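Local coordinates for protein tubulin binding cofactor C (Leishmania major, PDB 5AJ8) that probably acts as a chaperone in tubulin folding and heterodimer assembly, this chain being the C-terminal domain of the cofactor, at residues A38-P43 against S164-G169. The protein carries 1 engineered substitution. Sequence-based numbering, arbitrary orientation.
Sequences AIYCLP and STTVFG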
loop_
_atom_site.group_PDB
_atom_site.type_symbol
_atom_site.label_atom_id
_atom_site.label_comp_id
_atom_site.label_asym_id
_atom_site.label_seq_id
_atom_site.Cartn_x
_atom_site.Cartn_y
_atom_site.Cartn_z
ATOM N N ALA A 38 -2.004 -9.356 6.448
ATOM C CA ALA A 38 -2.448 -8.595 5.315
ATOM C C ALA A 38 -2.873 -7.243 5.835
ATOM O O ALA A 38 -3.535 -7.148 6.879
ATOM C CB ALA A 38 -3.614 -9.293 4.626
ATOM N N ILE A 39 -2.514 -6.199 5.105
ATOM C CA ILE A 39 -2.825 -4.830 5.506
ATOM C C ILE A 39 -3.629 -4.171 4.387
ATOM O O ILE A 39 -3.133 -4.001 3.293
ATOM C CB ILE A 39 -1.531 -4.039 5.794
ATOM C CG1 ILE A 39 -0.710 -4.738 6.876
ATOM C CG2 ILE A 39 -1.848 -2.611 6.217
ATOM C CD1 ILE A 39 0.616 -4.051 7.156
ATOM N N TYR A 40 -4.877 -3.824 4.675
ATOM C CA TYR A 40 -5.795 -3.250 3.693
ATOM C C TYR A 40 -6.023 -1.780 4.019
ATOM O O TYR A 40 -6.617 -1.477 5.062
ATOM C CB TYR A 40 -7.113 -4.008 3.754
ATOM C CG TYR A 40 -6.984 -5.454 3.380
ATOM C CD1 TYR A 40 -6.874 -5.828 2.057
ATOM C CD2 TYR A 40 -6.982 -6.451 4.349
ATOM C CE1 TYR A 40 -6.753 -7.143 1.711
ATOM C CE2 TYR A 40 -6.882 -7.770 4.008
ATOM C CZ TYR A 40 -6.754 -8.112 2.692
ATOM O OH TYR A 40 -6.663 -9.420 2.341
ATOM N N CYS A 41 -5.523 -0.882 3.164
ATOM C CA CYS A 41 -5.691 0.555 3.343
ATOM C C CYS A 41 -6.668 1.180 2.335
ATOM O O CYS A 41 -6.506 1.049 1.116
ATOM C CB CYS A 41 -4.370 1.310 3.224
ATOM S SG CYS A 41 -2.961 0.599 4.116
ATOM N N LEU A 42 -7.661 1.885 2.855
ATOM C CA LEU A 42 -8.442 2.785 2.034
ATOM C C LEU A 42 -7.477 3.889 1.528
ATOM O O LEU A 42 -6.419 4.113 2.113
ATOM C CB LEU A 42 -9.612 3.365 2.825
ATOM C CG LEU A 42 -10.626 2.363 3.395
ATOM C CD1 LEU A 42 -11.747 3.069 4.134
ATOM C CD2 LEU A 42 -11.194 1.452 2.306
ATOM N N PRO A 43 -7.809 4.536 0.402
ATOM C CA PRO A 43 -6.884 5.536 -0.150
ATOM C C PRO A 43 -6.479 6.608 0.861
ATOM O O PRO A 43 -7.327 7.125 1.541
ATOM C CB PRO A 43 -7.677 6.129 -1.337
ATOM C CG PRO A 43 -8.594 5.015 -1.757
ATOM C CD PRO A 43 -8.971 4.317 -0.482
ATOM N N SER A 164 -7.505 -10.212 -3.437
ATOM C CA SER A 164 -8.236 -10.375 -2.178
ATOM C C SER A 164 -9.696 -9.882 -2.311
ATOM O O SER A 164 -9.947 -8.745 -2.779
ATOM C CB SER A 164 -7.524 -9.633 -1.045
ATOM O OG SER A 164 -8.261 -9.660 0.167
ATOM N N THR A 165 -10.628 -10.732 -1.861
ATOM C CA THR A 165 -12.039 -10.373 -1.801
ATOM C C THR A 165 -12.420 -9.842 -0.433
ATOM O O THR A 165 -13.571 -9.550 -0.197
ATOM C CB THR A 165 -12.942 -11.563 -2.152
ATOM O OG1 THR A 165 -12.683 -12.645 -1.255
ATOM C CG2 THR A 165 -12.696 -12.031 -3.614
ATOM N N THR A 166 -11.441 -9.665 0.452
ATOM C CA THR A 166 -11.701 -9.212 1.818
ATOM C C THR A 166 -12.412 -7.850 1.851
ATOM O O THR A 166 -11.950 -6.896 1.238
ATOM C CB THR A 166 -10.396 -9.132 2.652
ATOM O OG1 THR A 166 -9.816 -10.447 2.769
ATOM C CG2 THR A 166 -10.684 -8.627 4.042
ATOM N N VAL A 167 -13.539 -7.778 2.564
ATOM C CA VAL A 167 -14.234 -6.522 2.805
ATOM C C VAL A 167 -13.533 -5.732 3.929
ATOM O O VAL A 167 -13.087 -6.314 4.925
ATOM C CB VAL A 167 -15.720 -6.760 3.159
ATOM C CG1 VAL A 167 -16.434 -5.430 3.414
ATOM C CG2 VAL A 167 -16.408 -7.539 2.032
ATOM N N PHE A 168 -13.409 -4.420 3.746
ATOM C CA PHE A 168 -12.798 -3.559 4.748
ATOM C C PHE A 168 -13.645 -3.517 6.009
ATOM O O PHE A 168 -14.866 -3.264 5.958
ATOM C CB PHE A 168 -12.626 -2.124 4.227
ATOM C CG PHE A 168 -11.970 -1.183 5.224
ATOM C CD1 PHE A 168 -12.727 -0.485 6.142
ATOM C CD2 PHE A 168 -10.601 -1.001 5.230
ATOM C CE1 PHE A 168 -12.131 0.361 7.059
ATOM C CE2 PHE A 168 -9.993 -0.151 6.137
ATOM C CZ PHE A 168 -10.757 0.529 7.066
ATOM N N GLY A 169 -12.999 -3.753 7.145
ATOM C CA GLY A 169 -13.547 -3.325 8.421
ATOM C C GLY A 169 -13.634 -4.436 9.424
ATOM O O GLY A 169 -13.525 -5.605 9.058
#
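Tyr40 and Ser164 meet through their hydroxyls, each placed by its first torsion: Tyr40 carries CG anti to its carbonyl carbon and beside N (chi1 -63°), with the ring reaching toward 164-169, while Ser164 sets OG opposite its own N, and these settings bring OH and OG together. The resulting hydrogen bond, Tyr40 OH to Ser164 OG, measures 2.7 Å, and either hydroxyl could be the donor. Ser164 OG also accepts from Thr166 N at 3.2 Å with an N-H...O angle of 158°, an ST turn that helps hold OG in place. Thr166 also lies against the tyrosine ring, its CB 4.2 Å from the centroid of the Tyr40 ring in an off-centre CH-pi contact, with CG2 of Thr166 beside Tyr40 CE2. Arg162 NH1 also hydrogen-bonds to Tyr40 OH, giving that hydroxyl two partners.

Strand 38-41 belongs to one of the parallel sheets of the right-handed beta-helix that characterises TBCC domains; Tyr40 on the strand and Leu42 just beyond it both point toward the irregular segment 164-169, which follows the last strand and passes over them. Further along the segment, Phe168 turns its ring face to Leu42, whose CG sits 3.9 Å from the ring centroid and 17° off the normal. Leu42 CD1 and CD2 extend the contact over the same ring, CD2 lying 3.9 Å from Phe168 CD2. The ring edge serves differently: Tyr40 O lies in the ring plane, 3.8 Å from Phe168 CE2. The loop backbone is also held by side chains that follow strand 91-95, Trp99 NE1 hydrogen-bonding to Thr166 O and Ser105 OG to Phe168 N.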